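Local atomic coordinates of chitin-binding type-4 domain-containing protein (Photorhabdus laumondii subsp. laumondii, PDB entry 6T5Z), a protein that probably uses a bound copper ion to cleave polysaccharide chains such as chitin oxidatively, as a lytic polysaccharide monooxygenase of family AA10. Residues E81-I86 / S131-N136; S93-F98 / E123-K128. All coordinates share one frame; numbering follows the deposited sequence.

How the contacts relate
Contacts 1 and 2 belong to two different sheets of the immunoglobulin-like beta-sandwich of AA10 enzymes, and they lie about 12 Å apart, centre to centre. Contact 1 joins strands 79-86 and 133-139 of the three-stranded antiparallel sheet; contact 2 joins strands 92-99 and 121-126 of the larger mixed sheet. Along the chain the order is 81-86, 93-98, 123-128, 131-136, so contact 2 falls entirely between the two halves of contact 1. The sheets meet through side chains: Y97 OH lies 2.6 Å from N136 OD1 and 2.9 Å from W84 NE1, both probable hydrogen bonds. This buried polar junction ties together the two layers of the fold that carries the copper site.

Contact 1: residues E81-I86 / S131-N136; sequences EFQWEI and SSRVIN
W84 and V134 sit opposite each other as a pair in two antiparallel strands, their side chains next to each other on one face, in the three-stranded sheet of the immunoglobulin-like beta-sandwich of this AA10 enzyme. The strand axes approach to 4.6 Å with 162° between their directions. F82-N136 and W84-V134 are hydrogen-bonded pairs, Q83-I135 and E85-R133 non-hydrogen-bonded ones; W84 N to V134 O, at 2.8 Å, is one of the bonds that fix this register.

The side chains of F82, W84, V134 and N136 share the packed face, turned toward the other sheet. V134 CG2 reaches I86 CG1 at 4.2 Å, and both residues also pack on W95. N136 OD1 comes within 3.8 Å of W84 CD1, amide and indole planes 67° apart, yet the polar ends of both residues turn to Y97 OH; N136 ND2 is satisfied by E123. I86 carries the apolar layer to about 7 Å from the bound copper, measured from its side chain.

The face bearing Q83, E85, R133 and I135 is looser, with R133 and I135 exposed. R133 runs alongside E85, its CD 3.9 Å from E85 OE2, but the charged atoms do not meet. Q83, CG anti to its backbone N and the chain extended, slides across R133 instead, while its NE2 bonds to D5 on strand 2-6. Near exposed S132 a water bridges I86 O and S132 OG. R133 NH1 donates to Q83 OE1 at 2.9 Å from above the amide plane, and the bent N-H...O angle is 138°.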
loop_
_atom_site.group_PDB
_atom_site.type_symbol
_atom_site.label_atom_id
_atom_site.label_comp_id
_atom_site.label_asym_id
_atom_site.label_seq_id
_atom_site.Cartn_x
_atom_site.Cartn_y
_atom_site.Cartn_z
ATOM N N GLU A 81 -7.336 -10.547 -3.062
ATOM C CA GLU A 81 -7.005 -10.761 -1.662
ATOM C C GLU A 81 -5.659 -10.123 -1.365
ATOM O O GLU A 81 -4.704 -10.295 -2.133
ATOM C CB GLU A 81 -6.931 -12.261 -1.318
ATOM C CG GLU A 81 -8.246 -13.009 -1.424
ATOM C CD GLU A 81 -8.151 -14.403 -0.844
ATOM O OE1 GLU A 81 -7.028 -14.830 -0.488
ATOM O OE2 GLU A 81 -9.197 -15.073 -0.738
ATOM N N PHE A 82 -5.574 -9.420 -0.239
ATOM C CA PHE A 82 -4.335 -8.831 0.245
ATOM C C PHE A 82 -3.870 -9.578 1.487
ATOM O O PHE A 82 -4.653 -9.790 2.418
ATOM C CB PHE A 82 -4.526 -7.346 0.565
ATOM C CG PHE A 82 -4.991 -6.539 -0.605
ATOM C CD1 PHE A 82 -6.340 -6.308 -0.807
ATOM C CD2 PHE A 82 -4.084 -6.031 -1.525
ATOM C CE1 PHE A 82 -6.779 -5.574 -1.875
ATOM C CE2 PHE A 82 -4.522 -5.289 -2.612
ATOM C CZ PHE A 82 -5.879 -5.051 -2.781
ATOM N N GLN A 83 -2.599 -9.956 1.513
ATOM C CA GLN A 83 -2.010 -10.664 2.646
ATOM C C GLN A 83 -0.958 -9.784 3.304
ATOM O O GLN A 83 0.001 -9.363 2.642
ATOM C CB GLN A 83 -1.383 -11.989 2.215
ATOM C CG GLN A 83 -0.802 -12.800 3.364
ATOM C CD GLN A 83 -0.262 -14.139 2.893
ATOM O OE1 GLN A 83 -0.899 -15.181 3.077
ATOM N NE2 GLN A 83 0.916 -14.115 2.261
ATOM N N TRP A 84 -1.127 -9.542 4.603
ATOM C CA TRP A 84 -0.147 -8.851 5.430
ATOM C C TRP A 84 0.647 -9.852 6.257
ATOM O O TRP A 84 0.073 -10.774 6.842
ATOM C CB TRP A 84 -0.816 -7.866 6.390
ATOM C CG TRP A 84 -1.366 -6.591 5.798
ATOM C CD1 TRP A 84 -2.524 -6.436 5.088
ATOM C CD2 TRP A 84 -0.797 -5.281 5.923
ATOM N NE1 TRP A 84 -2.704 -5.115 4.754
ATOM C CE2 TRP A 84 -1.659 -4.385 5.261
ATOM C CE3 TRP A 84 0.364 -4.779 6.535
ATOM C CZ2 TRP A 84 -1.388 -3.021 5.169
ATOM C CZ3 TRP A 84 0.622 -3.418 6.453
ATOM C CH2 TRP A 84 -0.248 -2.559 5.776
ATOM N N GLU A 85 1.969 -9.634 6.330
ATOM C CA GLU A 85 2.852 -10.286 7.292
ATOM C C GLU A 85 3.019 -9.319 8.461
ATOM O O GLU A 85 3.557 -8.215 8.298
ATOM C CB GLU A 85 4.203 -10.638 6.659
ATOM C CG GLU A 85 4.104 -11.504 5.417
ATOM C CD GLU A 85 3.825 -12.974 5.717
ATOM O OE1 GLU A 85 3.753 -13.346 6.902
ATOM O OE2 GLU A 85 3.692 -13.773 4.761
ATOM N N ILE A 86 2.516 -9.712 9.625
ATOM C CA ILE A 86 2.463 -8.843 10.799
ATOM C C ILE A 86 3.647 -9.218 11.685
ATOM O O ILE A 86 3.563 -10.119 12.525
ATOM C CB ILE A 86 1.129 -8.985 11.521
ATOM C CG1 ILE A 86 -0.015 -8.669 10.553
ATOM C CG2 ILE A 86 1.079 -8.107 12.782
ATOM C CD1 ILE A 86 0.046 -7.262 9.973
ATOM N N SER A 131 -3.807 -11.811 14.158
ATOM C CA SER A 131 -2.832 -12.883 14.066
ATOM C C SER A 131 -1.586 -12.371 13.335
ATOM O O SER A 131 -1.514 -11.215 12.896
ATOM C CB SER A 131 -3.440 -14.099 13.370
ATOM O OG SER A 131 -3.900 -13.772 12.072
ATOM N N SER A 132 -0.593 -13.245 13.185
ATOM C CA SER A 132 0.681 -12.828 12.614
ATOM C C SER A 132 0.671 -12.787 11.088
ATOM O O SER A 132 1.616 -12.264 10.482
ATOM C CB SER A 132 1.783 -13.754 13.125
ATOM O OG SER A 132 1.888 -13.616 14.536
ATOM N N ARG A 133 -0.363 -13.334 10.458
ATOM C CA ARG A 133 -0.585 -13.193 9.027
ATOM C C ARG A 133 -2.071 -12.929 8.831
ATOM O O ARG A 133 -2.907 -13.612 9.433
ATOM C CB ARG A 133 -0.129 -14.447 8.272
ATOM C CG ARG A 133 -0.238 -14.346 6.768
ATOM C CD ARG A 133 0.500 -15.498 6.093
ATOM N NE ARG A 133 0.016 -16.776 6.587
ATOM C CZ ARG A 133 -1.099 -17.367 6.167
ATOM N NH1 ARG A 133 -1.851 -16.795 5.230
ATOM N NH2 ARG A 133 -1.457 -18.540 6.678
ATOM N N VAL A 134 -2.400 -11.921 8.025
ATOM C CA VAL A 134 -3.772 -11.448 7.881
ATOM C C VAL A 134 -4.121 -11.390 6.402
ATOM O O VAL A 134 -3.310 -10.945 5.587
ATOM C CB VAL A 134 -3.955 -10.062 8.529
ATOM C CG1 VAL A 134 -5.287 -9.447 8.101
ATOM C CG2 VAL A 134 -3.859 -10.178 10.039
ATOM N N ILE A 135 -5.319 -11.848 6.050
ATOM C CA ILE A 135 -5.807 -11.781 4.676
ATOM C C ILE A 135 -7.102 -10.978 4.636
ATOM O O ILE A 135 -8.044 -11.265 5.382
ATOM C CB ILE A 135 -6.010 -13.184 4.073
ATOM C CG1 ILE A 135 -4.655 -13.859 3.796
ATOM C CG2 ILE A 135 -6.827 -13.099 2.808
ATOM C CD1 ILE A 135 -4.768 -15.219 3.133
ATOM N N ASN A 136 -7.154 -9.978 3.755
ATOM C CA ASN A 136 -8.357 -9.180 3.529
ATOM C C ASN A 136 -8.900 -9.481 2.139
ATOM O O ASN A 136 -8.186 -9.309 1.144
ATOM C CB ASN A 136 -8.069 -7.684 3.649
ATOM C CG ASN A 136 -7.404 -7.310 4.963
ATOM O OD1 ASN A 136 -6.340 -6.683 4.970
ATOM N ND2 ASN A 136 -8.031 -7.678 6.073
HETATM O O HOH W 1 3.699 -11.603 14.906
#

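Contact 2: residues S93-F98 / E123-K128; sequences SSWEYF and EDYQEK
W95 and Y125 meet in a T-shaped (edge-to-face) pair, the edge of W95 toward the face of Y125, its five-membered ring and the Y125 ring 4.4 Å apart between centroids, planes at 82°. The path of the W95 side chain explains the geometry. From CB, which packs against N136 OD1 of the neighbouring sheet, CG lies anti to the carbonyl carbon (chi1 -43°). The pyrrole edge is thereby directed across to strand 121-126. CD1 passes 3.8 Å from E123 O and also touches Y125 CD1. At the tip of that edge, NE1 stands 3.1 Å above the plane of the phenol, over its centre; its nearest ring atom is Y125 CD1, at 3.2 Å. The indole also stacks on W154 and meets W84 at an inclined angle.

Beneath the rings, strands 94-98 and 123-126 run antiparallel, 165° between their directions, at the border of the mixed sheet of the immunoglobulin-like beta-sandwich. W95 and E123 form the hydrogen-bonded pair: W95 N gives to E123 O, and E123 N returns to W95 O at 2.8 Å. S94 and D124 form the next, non-hydrogen-bonded pair. S93 and S94 both face T155 on strand 148-156, a classic beta bulge.

Beyond the S94-D124 pair, Y125 N donates to S93 O at 3.0 Å. Y125 to K128 then make a type I' turn, K128 N bonding back to Y125 O. D124, CG anti to its backbone N, closes an Asx turn beside it: OD1 accepts from Q126 N at 2.8 Å, on the anti side of the carboxylate and tilted out of its plane.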
loop_
_atom_site.group_PDB
_atom_site.type_symbol
_atom_site.label_atom_id
_atom_site.label_comp_id
_atom_site.label_asym_id
_atom_site.label_seq_id
_atom_site.Cartn_x
_atom_site.Cartn_y
_atom_site.Cartn_z
ATOM N N SER A 93 -7.590 -1.084 14.380
ATOM C CA SER A 93 -8.881 -0.506 14.018
ATOM C C SER A 93 -9.406 -1.113 12.722
ATOM O O SER A 93 -10.570 -1.521 12.645
ATOM C CB SER A 93 -8.771 1.012 13.861
ATOM O OG SER A 93 -8.551 1.657 15.101
ATOM N N SER A 94 -8.560 -1.187 11.693
ATOM C CA SER A 94 -9.063 -1.585 10.383
ATOM C C SER A 94 -7.919 -1.891 9.431
ATOM O O SER A 94 -6.767 -1.532 9.678
ATOM C CB SER A 94 -9.929 -0.493 9.768
ATOM O OG SER A 94 -9.130 0.648 9.490
ATOM N N TRP A 95 -8.286 -2.554 8.337
ATOM C CA TRP A 95 -7.486 -2.720 7.128
ATOM C C TRP A 95 -8.285 -2.091 5.999
ATOM O O TRP A 95 -9.472 -2.389 5.851
ATOM C CB TRP A 95 -7.243 -4.206 6.826
ATOM C CG TRP A 95 -6.905 -4.989 8.044
ATOM C CD1 TRP A 95 -7.782 -5.530 8.954
ATOM C CD2 TRP A 95 -5.593 -5.294 8.519
ATOM N NE1 TRP A 95 -7.082 -6.166 9.954
ATOM C CE2 TRP A 95 -5.739 -6.034 9.707
ATOM C CE3 TRP A 95 -4.303 -5.013 8.047
ATOM C CZ2 TRP A 95 -4.650 -6.493 10.441
ATOM C CZ3 TRP A 95 -3.219 -5.479 8.773
ATOM C CH2 TRP A 95 -3.399 -6.198 9.958
ATOM N N GLU A 96 -7.663 -1.222 5.207
ATOM C CA GLU A 96 -8.421 -0.580 4.145
ATOM C C GLU A 96 -7.524 -0.335 2.943
ATOM O O GLU A 96 -6.291 -0.316 3.053
ATOM C CB GLU A 96 -9.054 0.732 4.618
ATOM C CG GLU A 96 -8.052 1.806 4.928
ATOM C CD GLU A 96 -8.706 3.143 5.295
ATOM O OE1 GLU A 96 -9.951 3.228 5.345
ATOM O OE2 GLU A 96 -7.952 4.101 5.536
ATOM N N TYR A 97 -8.161 -0.156 1.783
ATOM C CA TYR A 97 -7.456 -0.127 0.504
ATOM C C TYR A 97 -8.031 0.970 -0.377
ATOM O O TYR A 97 -9.254 1.069 -0.529
ATOM C CB TYR A 97 -7.542 -1.501 -0.189
ATOM C CG TYR A 97 -6.908 -2.555 0.678
ATOM C CD1 TYR A 97 -7.648 -3.234 1.642
ATOM C CD2 TYR A 97 -5.549 -2.846 0.559
ATOM C CE1 TYR A 97 -7.048 -4.178 2.479
ATOM C CE2 TYR A 97 -4.952 -3.777 1.373
ATOM C CZ TYR A 97 -5.694 -4.433 2.334
ATOM O OH TYR A 97 -5.078 -5.371 3.132
ATOM N N PHE A 98 -7.141 1.800 -0.921
ATOM C CA PHE A 98 -7.447 2.839 -1.888
ATOM C C PHE A 98 -6.830 2.456 -3.231
ATOM O O PHE A 98 -5.850 1.715 -3.289
ATOM C CB PHE A 98 -6.878 4.189 -1.433
ATOM C CG PHE A 98 -7.455 4.700 -0.141
ATOM C CD1 PHE A 98 -8.463 5.652 -0.157
ATOM C CD2 PHE A 98 -6.965 4.260 1.096
ATOM C CE1 PHE A 98 -9.002 6.151 1.032
ATOM C CE2 PHE A 98 -7.498 4.751 2.284
ATOM C CZ PHE A 98 -8.517 5.703 2.250
ATOM N N GLU A 123 -12.090 -3.411 6.103
ATOM C CA GLU A 123 -12.388 -4.461 7.068
ATOM C C GLU A 123 -12.141 -3.932 8.473
ATOM O O GLU A 123 -11.007 -3.588 8.825
ATOM C CB GLU A 123 -11.560 -5.716 6.793
ATOM C CG GLU A 123 -11.916 -6.868 7.721
ATOM C CD GLU A 123 -11.278 -8.190 7.312
ATOM O OE1 GLU A 123 -10.860 -8.335 6.132
ATOM O OE2 GLU A 123 -11.206 -9.088 8.180
ATOM N N ASP A 124 -13.206 -3.862 9.265
ATOM C CA ASP A 124 -13.152 -3.364 10.633
ATOM C C ASP A 124 -12.713 -4.493 11.566
ATOM O O ASP A 124 -13.316 -5.568 11.570
ATOM C CB ASP A 124 -14.542 -2.827 11.009
ATOM C CG ASP A 124 -14.574 -2.053 12.318
ATOM O OD1 ASP A 124 -13.666 -2.189 13.160
ATOM O OD2 ASP A 124 -15.561 -1.299 12.518
ATOM N N TYR A 125 -11.647 -4.263 12.338
ATOM C CA TYR A 125 -11.157 -5.264 13.281
ATOM C C TYR A 125 -11.542 -4.969 14.722
ATOM O O TYR A 125 -11.187 -5.753 15.611
ATOM C CB TYR A 125 -9.635 -5.404 13.179
ATOM C CG TYR A 125 -9.185 -6.718 12.595
ATOM C CD1 TYR A 125 -9.761 -7.213 11.429
ATOM C CD2 TYR A 125 -8.174 -7.455 13.191
ATOM C CE1 TYR A 125 -9.343 -8.417 10.875
ATOM C CE2 TYR A 125 -7.740 -8.657 12.639
ATOM C CZ TYR A 125 -8.328 -9.130 11.486
ATOM O OH TYR A 125 -7.902 -10.328 10.945
ATOM N N GLN A 126 -12.223 -3.849 14.971
ATOM C CA GLN A 126 -12.850 -3.569 16.260
ATOM C C GLN A 126 -11.835 -3.600 17.403
ATOM O O GLN A 126 -12.149 -4.009 18.521
ATOM C CB GLN A 126 -14.008 -4.539 16.523
ATOM C CG GLN A 126 -15.088 -4.541 15.438
ATOM C CD GLN A 126 -16.359 -5.253 15.882
ATOM O OE1 GLN A 126 -16.838 -5.042 16.996
ATOM N NE2 GLN A 126 -16.907 -6.104 15.018
ATOM N N GLU A 127 -10.602 -3.167 17.112
ATOM C CA GLU A 127 -9.519 -2.979 18.083
ATOM C C GLU A 127 -8.948 -4.293 18.594
ATOM O O GLU A 127 -8.245 -4.313 19.606
ATOM C CB GLU A 127 -9.957 -2.098 19.263
ATOM C CG GLU A 127 -10.534 -0.773 18.833
ATOM C CD GLU A 127 -10.696 0.208 19.972
ATOM O OE1 GLU A 127 -10.676 -0.219 21.148
ATOM O OE2 GLU A 127 -10.845 1.412 19.680
ATOM N N LYS A 128 -9.230 -5.394 17.904
ATOM C CA LYS A 128 -8.744 -6.704 18.291
ATOM C C LYS A 128 -7.293 -6.896 17.851
ATOM O O LYS A 128 -6.805 -6.252 16.919
ATOM C CB LYS A 128 -9.631 -7.792 17.686
ATOM C CG LYS A 128 -11.011 -7.860 18.318
ATOM C CD LYS A 128 -11.865 -8.995 17.755
ATOM C CE LYS A 128 -12.366 -8.687 16.351
ATOM N NZ LYS A 128 -13.498 -9.589 15.984
#